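D-isomer specific 2-hydroxyacid dehydrogenase NAD-binding (Xanthobacter autotrophicus, PDB 4XA8) probably acts as an NAD(P)-dependent oxidoreductase of the D-isomer specific 2-hydroxyacid dehydrogenase family and binds NADPH in its Rossmann-type domain. Local coordinates at residues 10-15 with 35-40; 222-227 with 251-256; 243-248 with 273-278. All blocks are in the same frame, centred on the assembly; numbering follows the deposited sequence.

Interaction 1: residues 10-15 with 35-40; sequences LVFYSA and VRIARA
Y13 lays its ring along the backbone of residues 38-40, on from the parallel pairing of 10-12 with 35-37. From CB, CG lies anti to the backbone N (chi1 -176°), beside the carbonyl carbon, and the ring runs on along the chain. CD2 meets the methyl of A38, with Y13 CD2 4.0 Å from A38 CB; this methyl lies in the ring plane, at the edge. One atom further, Y13 CE2 is 3.3 Å from R39 O, again near the plane of the ring. CE2 and CZ then pass A40, where CA is the nearest atom. The hydroxyl at the tip lies close to A40 and is hydrogen-bonded to the backbone N of G41.

Earlier in the two segments the strands pair in parallel. R36 N donates to L10 O at 2.7 Å. F12 N then donates to R36 O at 2.8 Å, and A38 N to F12 O. Further on, water 1 bridges the backbones, accepting from S14 N and donating to A38 O. On one face L10 and V35 lie side by side, L10 CD2 being 3.9 Å from V35 CG1. V11 and R36 point to the other face; the guanidinium of R36 makes salt bridges with D34 and E51.

The contact joins the two strands of a right-handed beta-alpha-beta unit. Helix 19-29 makes the crossover and packs on the face of V35 and I37. Strand 34-37 is an outer strand of the five-stranded sheet within this chain, and strand 52-57 flanks strand 9-13 on its other side.

Interaction 2: residues 222-227 with 251-256; sequences AHLPRG and GHIAEA
H252, in the connection from helix 241-250 to strand 253-258 of the Rossmann-type domain, lays its ring against residues 222-226, which lead from helix 218-223 to strand 228-232. Helix 241-250 is closed by a Schellman motif, with G251 the first residue to leave helical geometry. The H252 ring swings back across residues 222-226 because CG is anti to the backbone N (chi1 -170°). Its NE2 edge faces the carbonyl of L224, with H252 NE2 2.9 Å from L224 O. The same nitrogen has a weak hydrogen bond to L221 O. P225 O lies over one face of the ring.

R226 runs out with an extended chain from CG to NE to the end of helix 241-250. The last torsion (chi4 96°) turns its guanidinium across the chain and lays it on the G251 peptide. G251 O sits 3.5 Å above the guanidinium plane, over its centre. NH2 is hydrogen-bonded to S250 O. L224 CD1 packs on I253 CD1 at 4.3 Å.

G227 N donates to H252 O at 2.9 Å. Water 2 lies in the guanidinium plane, at its edge; it accepts from R226 NH1 at 3.0 Å and is hydrogen-bonded to H252 ND1 at 2.8 Å.

Interaction 3: residues 243-248 with 273-278; sequences ALIAAL and WAMDNV
The backbones of residues 243-248 of helix 241-250 and of residues 273-278 stay well apart, the nearest CA pair, L248 and N277, being 8.5 Å from each other; 275-278 form a type I turn. Side chains alone bridge the distance. L248 supplies most of the helix's share of the contact. With CG beside its backbone N (chi1 -78°), it spreads its two methyls over different partners. L248 CD1 touches V278 CG2 at 3.7 Å, the two side chains crossing at about a right angle. L248 CD1 also lies 4.2 Å from M275 SD. L248 CD2 passes the amide of N277, 4.1 Å from N277 ND2. That nitrogen is hydrogen-bonded to A254 O, so the amide is held beside the leucine.

M275 is extended beyond CG and carries its methyl past L248 to the preceding turn of the helix. There M275 CE meets I245 CG2 at 4.1 Å.

The contact joins helix 241-250 to the loop before strand 278-280, an outer strand of the seven-stranded sheet within this chain. The helix rests on strand 253-258 through L244, A247 and L248. V278 O accepts a hydrogen bond from Q129 of the second subunit.

How the interactions relate
From the N terminus, interaction 1 closes first, bringing strand 34-37 beside strand 9-13 after one helical crossover in the N-terminal parallel sheet. It is complete long before the others open, and its centre lies about 40 Å from that of interaction 2 and 33 Å from that of interaction 3. Those two belong to the second parallel sheet and cross along the chain: residues 222-227 open, 243-248 follow, 251-256 close interaction 2, and 273-278 close interaction 3. They meet directly where A256 N lies 2.9 Å from N277 O, a probable hydrogen bond. Interaction 2 joins the connections that lead into strands 228-232 and 253-258; interaction 3 joins helix 241-250 to the loop that leads into strand 278-280.

Interaction 1: residues 10-15 with 35-40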
# COMPACT_ATOMS: atom_id res chain seq x y z
N LEU A 10 34.00 9.82 -15.55
CA LEU A 10 32.72 10.26 -15.06
C LEU A 10 32.78 10.55 -13.58
O LEU A 10 33.30 9.74 -12.81
CB LEU A 10 31.66 9.18 -15.28
CG LEU A 10 30.25 9.59 -14.86
CD1 LEU A 10 29.20 8.95 -15.76
CD2 LEU A 10 30.02 9.24 -13.38
N VAL A 11 32.22 11.69 -13.19
CA VAL A 11 32.07 12.06 -11.78
C VAL A 11 30.60 11.97 -11.37
O VAL A 11 29.72 12.45 -12.09
CB VAL A 11 32.62 13.48 -11.46
CG1 VAL A 11 31.79 14.58 -12.13
CG2 VAL A 11 32.62 13.73 -9.96
N PHE A 12 30.36 11.38 -10.21
CA PHE A 12 29.04 11.21 -9.62
C PHE A 12 28.88 12.08 -8.37
O PHE A 12 29.76 12.07 -7.46
CB PHE A 12 28.92 9.76 -9.12
CG PHE A 12 27.60 9.43 -8.48
CD1 PHE A 12 27.39 9.65 -7.14
CD2 PHE A 12 26.57 8.88 -9.24
CE1 PHE A 12 26.16 9.30 -6.55
CE2 PHE A 12 25.34 8.57 -8.66
CZ PHE A 12 25.17 8.76 -7.31
N TYR A 13 27.77 12.79 -8.30
CA TYR A 13 27.41 13.47 -7.06
C TYR A 13 25.91 13.31 -6.74
O TYR A 13 25.03 13.69 -7.53
CB TYR A 13 27.75 14.98 -7.07
CG TYR A 13 27.45 15.60 -5.73
CD1 TYR A 13 26.16 16.03 -5.42
CD2 TYR A 13 28.43 15.71 -4.75
CE1 TYR A 13 25.85 16.55 -4.18
CE2 TYR A 13 28.13 16.25 -3.50
CZ TYR A 13 26.84 16.67 -3.22
OH TYR A 13 26.49 17.20 -1.98
N SER A 14 25.63 12.80 -5.56
CA SER A 14 24.26 12.91 -5.02
C SER A 14 24.23 12.69 -3.51
O SER A 14 24.87 11.79 -3.02
CB SER A 14 23.33 11.94 -5.72
OG SER A 14 22.04 11.95 -5.10
N ALA A 15 23.49 13.51 -2.77
CA ALA A 15 23.27 13.26 -1.32
C ALA A 15 22.12 12.29 -1.07
O ALA A 15 21.89 11.88 0.09
CB ALA A 15 23.00 14.58 -0.60
N VAL A 35 35.08 6.03 -13.04
CA VAL A 35 33.94 6.59 -12.35
C VAL A 35 34.50 7.05 -11.03
O VAL A 35 35.15 6.27 -10.32
CB VAL A 35 32.80 5.57 -12.07
CG1 VAL A 35 31.61 6.25 -11.39
CG2 VAL A 35 32.32 4.89 -13.34
N ARG A 36 34.28 8.32 -10.73
CA ARG A 36 34.79 8.90 -9.53
C ARG A 36 33.60 9.45 -8.75
O ARG A 36 32.79 10.23 -9.27
CB ARG A 36 35.75 10.01 -9.87
CG ARG A 36 36.86 9.57 -10.82
CD ARG A 36 37.73 10.73 -11.22
NE ARG A 36 38.70 10.30 -12.21
CZ ARG A 36 39.63 11.08 -12.75
NH1 ARG A 36 39.74 12.36 -12.41
NH2 ARG A 36 40.46 10.55 -13.63
N ILE A 37 33.51 9.01 -7.49
CA ILE A 37 32.39 9.40 -6.63
C ILE A 37 32.83 10.60 -5.83
O ILE A 37 33.79 10.52 -5.06
CB ILE A 37 31.97 8.24 -5.70
CG1 ILE A 37 31.48 7.07 -6.56
CG2 ILE A 37 30.83 8.66 -4.76
CD1 ILE A 37 31.41 5.74 -5.80
N ALA A 38 32.15 11.73 -6.04
CA ALA A 38 32.42 12.93 -5.26
C ALA A 38 31.70 12.79 -3.96
O ALA A 38 30.56 12.29 -3.93
CB ALA A 38 31.91 14.18 -5.98
N ARG A 39 32.33 13.30 -2.91
CA ARG A 39 31.87 13.21 -1.53
C ARG A 39 30.67 14.12 -1.28
O ARG A 39 30.71 15.30 -1.64
CB ARG A 39 33.06 13.60 -0.63
CG ARG A 39 32.76 13.70 0.83
CD ARG A 39 34.03 13.61 1.63
NE ARG A 39 34.81 14.85 1.56
CZ ARG A 39 36.04 14.97 2.04
NH1 ARG A 39 36.64 13.93 2.61
NH2 ARG A 39 36.69 16.12 1.96
N ALA A 40 29.60 13.58 -0.70
CA ALA A 40 28.44 14.40 -0.32
C ALA A 40 28.91 15.58 0.54
O ALA A 40 29.82 15.43 1.37
CB ALA A 40 27.39 13.58 0.42
O HOH W 1 27.93 11.59 -4.07

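Interaction 2: residues 222-227 with 251-256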
# COMPACT_ATOMS: atom_id res chain seq x y z
N ALA A 222 -5.83 25.39 3.48
CA ALA A 222 -7.03 25.67 4.22
C ALA A 222 -8.32 25.31 3.45
O ALA A 222 -9.35 25.11 4.07
CB ALA A 222 -7.05 27.12 4.65
N HIS A 223 -8.25 25.16 2.13
CA HIS A 223 -9.41 24.73 1.33
C HIS A 223 -9.74 23.26 1.47
O HIS A 223 -10.86 22.85 1.20
CB HIS A 223 -9.16 24.98 -0.15
CG HIS A 223 -9.11 26.41 -0.52
ND1 HIS A 223 -10.03 27.33 -0.07
CD2 HIS A 223 -8.29 27.08 -1.36
CE1 HIS A 223 -9.76 28.51 -0.58
NE2 HIS A 223 -8.71 28.39 -1.38
N LEU A 224 -8.74 22.46 1.82
CA LEU A 224 -8.97 21.07 2.15
C LEU A 224 -9.94 20.96 3.31
O LEU A 224 -9.93 21.80 4.17
CB LEU A 224 -7.65 20.41 2.52
CG LEU A 224 -6.63 20.23 1.40
CD1 LEU A 224 -5.28 19.86 2.01
CD2 LEU A 224 -7.15 19.15 0.43
N PRO A 225 -10.74 19.89 3.35
CA PRO A 225 -11.60 19.64 4.52
C PRO A 225 -10.78 19.34 5.76
O PRO A 225 -9.76 18.68 5.68
CB PRO A 225 -12.39 18.39 4.13
CG PRO A 225 -11.55 17.69 3.12
CD PRO A 225 -10.75 18.75 2.40
N ARG A 226 -11.28 19.74 6.93
CA ARG A 226 -10.62 19.40 8.17
C ARG A 226 -10.58 17.88 8.32
O ARG A 226 -11.55 17.15 8.05
CB ARG A 226 -11.32 20.08 9.36
CG ARG A 226 -10.74 19.63 10.69
CD ARG A 226 -11.09 20.51 11.86
NE ARG A 226 -10.35 20.05 13.03
CZ ARG A 226 -9.19 20.55 13.48
NH1 ARG A 226 -8.55 21.56 12.90
NH2 ARG A 226 -8.64 19.99 14.55
N GLY A 227 -9.40 17.38 8.65
CA GLY A 227 -9.20 15.94 8.72
C GLY A 227 -8.67 15.29 7.45
O GLY A 227 -8.56 14.08 7.39
N GLY A 251 -4.33 20.07 13.41
CA GLY A 251 -5.25 19.01 13.11
C GLY A 251 -6.06 19.27 11.85
O GLY A 251 -6.94 18.50 11.56
N HIS A 252 -5.75 20.32 11.10
CA HIS A 252 -6.43 20.54 9.84
C HIS A 252 -6.15 19.41 8.84
O HIS A 252 -7.03 18.97 8.12
CB HIS A 252 -6.10 21.92 9.22
CG HIS A 252 -6.96 22.24 8.04
ND1 HIS A 252 -8.33 22.34 8.16
CD2 HIS A 252 -6.68 22.36 6.72
CE1 HIS A 252 -8.85 22.57 6.97
NE2 HIS A 252 -7.88 22.57 6.08
N ILE A 253 -4.90 18.96 8.79
CA ILE A 253 -4.54 17.76 8.07
C ILE A 253 -4.35 16.76 9.17
O ILE A 253 -3.56 16.99 10.10
CB ILE A 253 -3.27 17.98 7.23
CG1 ILE A 253 -3.59 18.92 6.07
CG2 ILE A 253 -2.76 16.69 6.64
CD1 ILE A 253 -2.43 19.33 5.22
N ALA A 254 -5.06 15.64 9.05
CA ALA A 254 -5.03 14.59 10.06
C ALA A 254 -3.76 13.70 10.01
O ALA A 254 -3.24 13.23 11.07
CB ALA A 254 -6.27 13.73 9.95
N GLU A 255 -3.29 13.45 8.80
CA GLU A 255 -2.13 12.59 8.58
C GLU A 255 -1.53 12.82 7.21
O GLU A 255 -2.19 13.35 6.32
CB GLU A 255 -2.48 11.08 8.82
CG GLU A 255 -3.79 10.63 8.28
CD GLU A 255 -4.18 9.17 8.63
OE1 GLU A 255 -4.26 8.36 7.69
OE2 GLU A 255 -4.43 8.84 9.82
N ALA A 256 -0.27 12.43 7.05
CA ALA A 256 0.43 12.66 5.83
C ALA A 256 1.48 11.60 5.57
O ALA A 256 1.97 10.91 6.50
CB ALA A 256 1.10 14.05 5.86
O HOH W 2 -9.65 23.04 10.54

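Interaction 3: residues 243-248 with 273-278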
# COMPACT_ATOMS: atom_id res chain seq x y z
N ALA A 243 3.83 25.91 6.10
CA ALA A 243 2.37 25.89 6.18
C ALA A 243 1.81 24.48 6.40
O ALA A 243 0.83 24.29 7.10
CB ALA A 243 1.75 26.51 4.92
N LEU A 244 2.44 23.50 5.76
CA LEU A 244 2.09 22.09 5.96
C LEU A 244 2.26 21.66 7.43
O LEU A 244 1.39 21.05 8.04
CB LEU A 244 2.92 21.18 5.02
CG LEU A 244 2.68 19.67 5.20
CD1 LEU A 244 1.26 19.27 4.87
CD2 LEU A 244 3.64 18.84 4.35
N ILE A 245 3.39 22.00 8.02
CA ILE A 245 3.62 21.66 9.41
C ILE A 245 2.59 22.31 10.29
O ILE A 245 2.09 21.66 11.21
CB ILE A 245 5.04 22.04 9.84
CG1 ILE A 245 6.02 21.03 9.21
CG2 ILE A 245 5.20 22.01 11.36
CD1 ILE A 245 7.43 21.58 9.08
N ALA A 246 2.23 23.55 9.98
CA ALA A 246 1.23 24.27 10.75
C ALA A 246 -0.14 23.59 10.67
O ALA A 246 -0.80 23.37 11.69
CB ALA A 246 1.14 25.73 10.31
N ALA A 247 -0.53 23.18 9.48
CA ALA A 247 -1.81 22.45 9.30
C ALA A 247 -1.85 21.09 10.01
O ALA A 247 -2.89 20.67 10.52
CB ALA A 247 -2.12 22.31 7.82
N LEU A 248 -0.71 20.42 10.06
CA LEU A 248 -0.59 19.17 10.77
C LEU A 248 -0.70 19.41 12.28
O LEU A 248 -1.34 18.63 12.98
CB LEU A 248 0.75 18.50 10.43
CG LEU A 248 0.79 17.78 9.08
CD1 LEU A 248 2.19 17.40 8.62
CD2 LEU A 248 -0.06 16.53 9.16
N TRP A 273 9.91 14.40 11.55
CA TRP A 273 10.41 13.08 11.95
C TRP A 273 9.63 12.47 13.12
O TRP A 273 9.28 11.28 13.10
CB TRP A 273 11.89 13.09 12.35
CG TRP A 273 12.90 13.38 11.29
CD1 TRP A 273 13.62 14.53 11.16
CD2 TRP A 273 13.36 12.50 10.25
NE1 TRP A 273 14.49 14.42 10.09
CE2 TRP A 273 14.34 13.19 9.52
CE3 TRP A 273 13.03 11.18 9.87
CZ2 TRP A 273 15.02 12.60 8.45
CZ3 TRP A 273 13.67 10.62 8.79
CH2 TRP A 273 14.66 11.33 8.10
N ALA A 274 9.37 13.27 14.16
CA ALA A 274 8.76 12.74 15.37
C ALA A 274 7.26 12.75 15.35
O ALA A 274 6.65 12.33 16.30
CB ALA A 274 9.24 13.51 16.61
N MET A 275 6.64 13.20 14.26
CA MET A 275 5.19 13.19 14.20
C MET A 275 4.64 11.79 13.93
O MET A 275 4.85 11.23 12.85
CB MET A 275 4.71 14.14 13.12
CG MET A 275 4.99 15.57 13.42
SD MET A 275 4.13 16.67 12.26
CE MET A 275 4.91 18.16 12.85
N ASP A 276 3.90 11.26 14.89
CA ASP A 276 3.20 10.00 14.81
C ASP A 276 2.28 9.83 13.62
O ASP A 276 2.07 8.69 13.16
CB ASP A 276 2.29 9.84 16.04
CG ASP A 276 2.85 8.92 17.05
OD1 ASP A 276 3.51 7.96 16.63
OD2 ASP A 276 2.60 9.14 18.27
N ASN A 277 1.69 10.93 13.17
CA ASN A 277 0.76 10.92 12.03
C ASN A 277 1.34 11.27 10.66
O ASN A 277 0.59 11.53 9.70
CB ASN A 277 -0.41 11.83 12.34
CG ASN A 277 0.02 13.23 12.66
OD1 ASN A 277 1.14 13.46 13.10
ND2 ASN A 277 -0.86 14.17 12.47
N VAL A 278 2.67 11.31 10.56
CA VAL A 278 3.38 11.53 9.32
C VAL A 278 4.27 10.30 9.06
O VAL A 278 4.95 9.82 9.98
CB VAL A 278 4.29 12.77 9.39
CG1 VAL A 278 5.11 12.90 8.14
CG2 VAL A 278 3.49 14.03 9.61